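Local coordinates for protein methylmalonate-semialdehyde dehydrogenase (PDB 4ZZ7) that oxidises methylmalonate semialdehyde with NAD as cofactor, as an acylating member of the aldehyde dehydrogenase family, at residues G250-A262 / I406-R420. Sequence-based numbering, arbitrary orientation.
With NAD (nicotinamide-adenine-dinucleotide), chain M.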
loop_
_atom_site.group_PDB
_atom_site.type_symbol
_atom_site.label_atom_id
_atom_site.label_comp_id
_atom_site.label_asym_id
_atom_site.label_seq_id
_atom_site.Cartn_x
_atom_site.Cartn_y
_atom_site.Cartn_z
ATOM N N GLY A 250 -5.545 26.825 -6.738
ATOM C CA GLY A 250 -5.902 28.060 -7.429
ATOM C C GLY A 250 -7.318 28.071 -7.975
ATOM O O GLY A 250 -8.196 27.401 -7.457
ATOM N N GLY A 251 -7.527 28.834 -9.042
ATOM C CA GLY A 251 -8.852 28.993 -9.629
ATOM C C GLY A 251 -9.326 27.868 -10.519
ATOM O O GLY A 251 -8.641 26.855 -10.682
ATOM N N ALA A 252 -10.498 28.074 -11.118
ATOM C CA ALA A 252 -11.181 27.027 -11.876
ATOM C C ALA A 252 -12.226 27.541 -12.881
ATOM O O ALA A 252 -12.853 28.567 -12.665
ATOM C CB ALA A 252 -11.827 26.085 -10.892
ATOM N N LYS A 253 -12.367 26.829 -13.992
ATOM C CA LYS A 253 -13.511 26.982 -14.914
ATOM C C LYS A 253 -14.033 25.591 -15.299
ATOM O O LYS A 253 -13.601 24.978 -16.299
ATOM C CB LYS A 253 -13.153 27.792 -16.176
ATOM C CG LYS A 253 -13.807 29.175 -16.251
ATOM C CD LYS A 253 -15.231 29.135 -16.793
ATOM C CE LYS A 253 -15.819 30.536 -16.963
ATOM N NZ LYS A 253 -16.400 31.104 -15.725
ATOM N N ASN A 254 -14.961 25.089 -14.489
ATOM C CA ASN A 254 -15.352 23.686 -14.607
ATOM C C ASN A 254 -16.388 23.491 -15.697
ATOM O O ASN A 254 -17.448 24.087 -15.643
ATOM C CB ASN A 254 -15.856 23.155 -13.267
ATOM C CG ASN A 254 -14.725 22.886 -12.247
ATOM O OD1 ASN A 254 -14.885 22.071 -11.350
ATOM N ND2 ASN A 254 -13.602 23.537 -12.385
ATOM N N HIS A 255 -16.055 22.656 -16.681
ATOM C CA HIS A 255 -16.910 22.380 -17.832
ATOM C C HIS A 255 -17.611 21.033 -17.692
ATOM O O HIS A 255 -17.021 20.090 -17.205
ATOM C CB HIS A 255 -16.083 22.318 -19.119
ATOM C CG HIS A 255 -15.540 23.637 -19.591
ATOM N ND1 HIS A 255 -14.789 24.470 -18.787
ATOM C CD2 HIS A 255 -15.585 24.231 -20.805
ATOM C CE1 HIS A 255 -14.421 25.534 -19.477
ATOM N NE2 HIS A 255 -14.895 25.414 -20.702
ATOM N N ALA A 256 -18.855 20.954 -18.162
ATOM C CA ALA A 256 -19.597 19.696 -18.265
ATOM C C ALA A 256 -20.032 19.468 -19.712
ATOM O O ALA A 256 -20.735 20.304 -20.292
ATOM C CB ALA A 256 -20.815 19.707 -17.355
ATOM N N ILE A 257 -19.635 18.341 -20.278
ATOM C CA ILE A 257 -20.033 17.964 -21.618
ATOM C C ILE A 257 -21.354 17.241 -21.503
ATOM O O ILE A 257 -21.420 16.192 -20.867
ATOM C CB ILE A 257 -18.992 17.030 -22.259
ATOM C CG1 ILE A 257 -17.647 17.745 -22.330
ATOM C CG2 ILE A 257 -19.438 16.557 -23.643
ATOM C CD1 ILE A 257 -16.521 16.882 -22.832
ATOM N N VAL A 258 -22.400 17.813 -22.101
ATOM C CA VAL A 258 -23.720 17.169 -22.180
ATOM C C VAL A 258 -23.818 16.471 -23.551
ATOM O O VAL A 258 -23.983 17.121 -24.583
ATOM C CB VAL A 258 -24.865 18.179 -21.977
ATOM C CG1 VAL A 258 -26.194 17.460 -21.941
ATOM C CG2 VAL A 258 -24.653 18.967 -20.696
ATOM N N MET A 259 -23.682 15.149 -23.540
ATOM C CA MET A 259 -23.755 14.351 -24.749
ATOM C C MET A 259 -25.212 14.163 -25.137
ATOM O O MET A 259 -26.116 14.339 -24.309
ATOM C CB MET A 259 -23.126 12.976 -24.527
ATOM C CG MET A 259 -21.635 12.983 -24.207
ATOM S SD MET A 259 -20.527 13.422 -25.572
ATOM C CE MET A 259 -20.718 12.037 -26.686
ATOM N N PRO A 260 -25.448 13.791 -26.402
ATOM C CA PRO A 260 -26.821 13.490 -26.840
ATOM C C PRO A 260 -27.511 12.450 -25.975
ATOM O O PRO A 260 -28.607 12.706 -25.505
ATOM C CB PRO A 260 -26.627 12.994 -28.281
ATOM C CG PRO A 260 -25.379 13.703 -28.745
ATOM C CD PRO A 260 -24.490 13.786 -27.531
ATOM N N ASP A 261 -26.851 11.335 -25.699
ATOM C CA ASP A 261 -27.483 10.217 -24.968
ATOM C C ASP A 261 -27.719 10.473 -23.505
ATOM O O ASP A 261 -28.387 9.685 -22.850
ATOM C CB ASP A 261 -26.690 8.913 -25.108
ATOM C CG ASP A 261 -25.290 8.985 -24.499
ATOM O OD1 ASP A 261 -24.625 10.048 -24.547
ATOM O OD2 ASP A 261 -24.830 7.957 -23.979
ATOM N N ALA A 262 -27.192 11.573 -22.988
ATOM C CA ALA A 262 -27.395 11.954 -21.588
ATOM C C ALA A 262 -28.853 12.053 -21.159
ATOM O O ALA A 262 -29.683 12.471 -21.943
ATOM C CB ALA A 262 -26.714 13.285 -21.327
ATOM N N ILE A 406 -11.932 22.270 -23.465
ATOM C CA ILE A 406 -11.628 22.174 -22.035
ATOM C C ILE A 406 -10.117 22.230 -21.823
ATOM O O ILE A 406 -9.635 23.041 -21.033
ATOM C CB ILE A 406 -12.243 20.904 -21.383
ATOM C CG1 ILE A 406 -13.769 21.005 -21.365
ATOM C CG2 ILE A 406 -11.782 20.755 -19.933
ATOM C CD1 ILE A 406 -14.503 19.708 -21.114
ATOM N N ASP A 407 -9.390 21.369 -22.541
ATOM C CA ASP A 407 -7.920 21.279 -22.463
ATOM C C ASP A 407 -7.232 22.596 -22.810
ATOM O O ASP A 407 -6.155 22.892 -22.299
ATOM C CB ASP A 407 -7.373 20.205 -23.413
ATOM C CG ASP A 407 -7.755 18.805 -23.008
ATOM O OD1 ASP A 407 -7.927 18.538 -21.800
ATOM O OD2 ASP A 407 -7.891 17.967 -23.921
ATOM N N ALA A 408 -7.840 23.366 -23.710
ATOM C CA ALA A 408 -7.322 24.687 -24.109
ATOM C C ALA A 408 -7.350 25.691 -22.963
ATOM O O ALA A 408 -6.470 26.533 -22.874
ATOM C CB ALA A 408 -8.110 25.241 -25.291
ATOM N N HIS A 409 -8.351 25.586 -22.090
ATOM C CA HIS A 409 -8.560 26.555 -21.013
ATOM C C HIS A 409 -7.373 26.656 -20.060
ATOM O O HIS A 409 -6.597 25.716 -19.886
ATOM C CB HIS A 409 -9.836 26.239 -20.214
ATOM C CG HIS A 409 -10.450 27.447 -19.594
ATOM N ND1 HIS A 409 -10.023 27.964 -18.394
ATOM C CD2 HIS A 409 -11.419 28.281 -20.037
ATOM C CE1 HIS A 409 -10.709 29.054 -18.110
ATOM N NE2 HIS A 409 -11.568 29.267 -19.089
ATOM N N GLU A 410 -7.233 27.823 -19.453
ATOM C CA GLU A 410 -6.161 28.058 -18.488
ATOM C C GLU A 410 -6.206 27.004 -17.365
ATOM O O GLU A 410 -5.230 26.258 -17.150
ATOM C CB GLU A 410 -6.255 29.497 -17.938
ATOM C CG GLU A 410 -5.051 29.991 -17.132
ATOM C CD GLU A 410 -5.297 31.350 -16.471
ATOM O OE1 GLU A 410 -6.263 32.054 -16.893
ATOM O OE2 GLU A 410 -4.536 31.705 -15.523
ATOM N N TYR A 411 -7.356 26.955 -16.691
ATOM C CA TYR A 411 -7.634 26.033 -15.595
ATOM C C TYR A 411 -7.959 24.574 -16.004
ATOM O O TYR A 411 -8.368 24.282 -17.128
ATOM C CB TYR A 411 -8.787 26.584 -14.761
ATOM C CG TYR A 411 -8.602 28.011 -14.265
ATOM C CD1 TYR A 411 -7.430 28.419 -13.599
ATOM C CD2 TYR A 411 -9.602 28.960 -14.441
ATOM C CE1 TYR A 411 -7.274 29.732 -13.143
ATOM C CE2 TYR A 411 -9.448 30.267 -13.982
ATOM C CZ TYR A 411 -8.286 30.646 -13.337
ATOM O OH TYR A 411 -8.168 31.927 -12.872
ATOM N N GLY A 412 -7.755 23.662 -15.060
ATOM C CA GLY A 412 -8.151 22.263 -15.215
ATOM C C GLY A 412 -8.450 21.630 -13.861
ATOM O O GLY A 412 -7.936 20.553 -13.553
ATOM N N ASN A 413 -9.282 22.302 -13.058
ATOM C CA ASN A 413 -9.552 21.876 -11.683
ATOM C C ASN A 413 -10.475 20.679 -11.693
ATOM O O ASN A 413 -10.077 19.609 -11.260
ATOM C CB ASN A 413 -10.137 23.014 -10.832
ATOM C CG ASN A 413 -9.756 22.920 -9.351
ATOM O OD1 ASN A 413 -8.763 22.317 -8.991
ATOM N ND2 ASN A 413 -10.538 23.555 -8.493
ATOM N N GLY A 414 -11.676 20.845 -12.242
ATOM C CA GLY A 414 -12.696 19.791 -12.248
ATOM C C GLY A 414 -13.552 19.810 -13.504
ATOM O O GLY A 414 -13.774 20.865 -14.083
ATOM N N THR A 415 -14.044 18.647 -13.921
ATOM C CA THR A 415 -14.881 18.536 -15.099
ATOM C C THR A 415 -15.873 17.408 -14.917
ATOM O O THR A 415 -15.688 16.565 -14.026
ATOM C CB THR A 415 -14.053 18.231 -16.343
ATOM O OG1 THR A 415 -14.892 18.306 -17.503
ATOM C CG2 THR A 415 -13.430 16.833 -16.278
ATOM N N CYS A 416 -16.913 17.386 -15.763
ATOM C CA CYS A 416 -17.912 16.301 -15.774
ATOM C C CYS A 416 -18.321 15.961 -17.203
ATOM O O CYS A 416 -18.205 16.780 -18.098
ATOM C CB CYS A 416 -19.164 16.646 -14.940
ATOM S SG CYS A 416 -20.623 15.526 -15.153
ATOM N N ILE A 417 -18.795 14.740 -17.401
ATOM C CA ILE A 417 -19.448 14.383 -18.631
ATOM C C ILE A 417 -20.774 13.721 -18.294
ATOM O O ILE A 417 -20.811 12.839 -17.439
ATOM C CB ILE A 417 -18.577 13.459 -19.501
ATOM C CG1 ILE A 417 -19.282 13.175 -20.826
ATOM C CG2 ILE A 417 -18.237 12.153 -18.788
ATOM C CD1 ILE A 417 -18.373 12.587 -21.875
ATOM N N PHE A 418 -21.855 14.154 -18.947
ATOM C CA PHE A 418 -23.128 13.479 -18.847
ATOM C C PHE A 418 -23.269 12.565 -20.053
ATOM O O PHE A 418 -23.295 13.035 -21.182
ATOM C CB PHE A 418 -24.239 14.487 -18.806
ATOM C CG PHE A 418 -24.206 15.351 -17.598
ATOM C CD1 PHE A 418 -24.573 14.846 -16.371
ATOM C CD2 PHE A 418 -23.819 16.663 -17.683
ATOM C CE1 PHE A 418 -24.556 15.649 -15.245
ATOM C CE2 PHE A 418 -23.802 17.472 -16.573
ATOM C CZ PHE A 418 -24.165 16.966 -15.347
ATOM N N THR A 419 -23.338 11.258 -19.812
ATOM C CA THR A 419 -23.610 10.271 -20.862
ATOM C C THR A 419 -24.103 8.947 -20.271
ATOM O O THR A 419 -24.045 8.735 -19.064
ATOM C CB THR A 419 -22.355 10.043 -21.726
ATOM O OG1 THR A 419 -22.629 9.107 -22.777
ATOM C CG2 THR A 419 -21.189 9.530 -20.901
ATOM N N ARG A 420 -24.615 8.080 -21.129
ATOM C CA ARG A 420 -24.978 6.708 -20.753
ATOM C C ARG A 420 -23.931 5.731 -21.239
ATOM O O ARG A 420 -23.810 4.650 -20.702
ATOM C CB ARG A 420 -26.396 6.330 -21.270
ATOM C CG ARG A 420 -27.501 7.276 -20.766
ATOM C CD ARG A 420 -28.965 6.835 -20.940
ATOM N NE ARG A 420 -29.220 5.669 -20.091
ATOM C CZ ARG A 420 -29.211 4.390 -20.496
ATOM N NH1 ARG A 420 -28.986 4.078 -21.773
ATOM N NH2 ARG A 420 -29.421 3.404 -19.614
HETATM P PA NAD M . -7.547 34.735 -2.447
HETATM O O1A NAD M . -7.721 36.242 -2.280
HETATM O O2A NAD M . -6.853 34.141 -3.660
HETATM O O5B NAD M . -6.714 34.176 -1.172
HETATM C C5B NAD M . -7.320 33.770 0.065
HETATM C C4B NAD M . -6.333 33.856 1.229
HETATM O O4B NAD M . -5.106 34.457 0.808
HETATM C C3B NAD M . -6.833 34.702 2.396
HETATM O O3B NAD M . -6.511 34.017 3.609
HETATM C C2B NAD M . -6.127 36.047 2.241
HETATM O O2B NAD M . -5.732 36.746 3.426
HETATM C C1B NAD M . -4.862 35.698 1.479
HETATM N N9A NAD M . -4.460 36.762 0.511
HETATM C C8A NAD M . -5.296 37.493 -0.282
HETATM N N7A NAD M . -4.591 38.352 -1.050
HETATM C C5A NAD M . -3.277 38.189 -0.756
HETATM C C6A NAD M . -1.995 38.802 -1.211
HETATM N N6A NAD M . -2.009 39.771 -2.153
HETATM N N1A NAD M . -0.836 38.351 -0.659
HETATM C C2A NAD M . -0.826 37.373 0.297
HETATM N N3A NAD M . -1.939 36.764 0.757
HETATM C C4A NAD M . -3.177 37.130 0.281
HETATM O O3 NAD M . -9.012 34.012 -2.303
HETATM P PN NAD M . -10.431 34.624 -1.756
HETATM O O1N NAD M . -10.395 34.837 -0.240
HETATM O O2N NAD M . -11.000 35.730 -2.656
HETATM O O5D NAD M . -11.263 33.287 -2.070
HETATM C C5D NAD M . -11.686 32.997 -3.413
HETATM C C4D NAD M . -10.758 32.059 -4.212
HETATM O O4D NAD M . -10.642 30.716 -3.688
HETATM C C3D NAD M . -11.280 31.883 -5.649
HETATM O O3D NAD M . -10.500 32.649 -6.573
HETATM C C2D NAD M . -11.228 30.379 -5.962
HETATM O O2D NAD M . -10.634 30.114 -7.237
HETATM C C1D NAD M . -10.419 29.830 -4.800
HETATM N N1N NAD M . -10.698 28.445 -4.436
HETATM C C2N NAD M . -9.842 27.518 -4.885
HETATM C C3N NAD M . -10.024 26.175 -4.572
HETATM C C7N NAD M . -9.111 25.084 -5.078
HETATM O O7N NAD M . -8.833 24.916 -6.271
HETATM N N7N NAD M . -8.640 24.255 -4.162
HETATM C C4N NAD M . -11.091 25.815 -3.756
HETATM C C5N NAD M . -11.969 26.785 -3.289
HETATM C C6N NAD M . -11.744 28.115 -3.648
HETATM O O HOH W 1 -11.253 23.896 -13.861
#
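Parallel strands 254-258 and 414-418 lie side by side in the sheet of the aldehyde dehydrogenase catalytic domain, joined by a backbone ladder that His255 and Cys416 begin. His255 O takes two donors, Cys416 N at 3.1 Å in the carbonyl plane and Thr415 OG1 at 2.8 Å, tilted from it and placed there by lying anti to its own backbone N (chi1 -172°). Ile257 continues the ladder, its N bonded to Cys416 O and its O to Phe418 N, and Met259 N to Phe418 O closes it. On one face the Phe418 ring meets Ala256 CB through CE2 and Val258 CG2 through CD2, while helix 264-276 packs against it. On the other face, Ile406 of helix 399-408 lays CG1 against His255 CB and CD1 against Ile257 CD1. The edge of the His255 ring points toward the face of His409 in an offset T-shaped pair, centroids 5.7 Å apart, and Lys253 CB makes a CH-pi contact with that same face. Beyond the strand ends, Asp261 OD2 accepts Thr419 OG1 (2.8 Å) on its syn lone pair and Arg420 N (2.9 Å) from above the carboxylate plane. Replacing Asp261 by an alanine would probably leave both donors without their shared acceptor and the Met259-Ala262 turn freer to shift. At the opposite end, Tyr411 covers the Gly251-Ala252 peptide with its ring face, and Asn413 ND2, bonded to Cys283 O, makes a weak bond to NAD O7N (3.1 Å). Gly250, Gly251 and Asn413, leading into the strands, thus line the nicotinamide end of the NAD pocket of the aldehyde dehydrogenase fold.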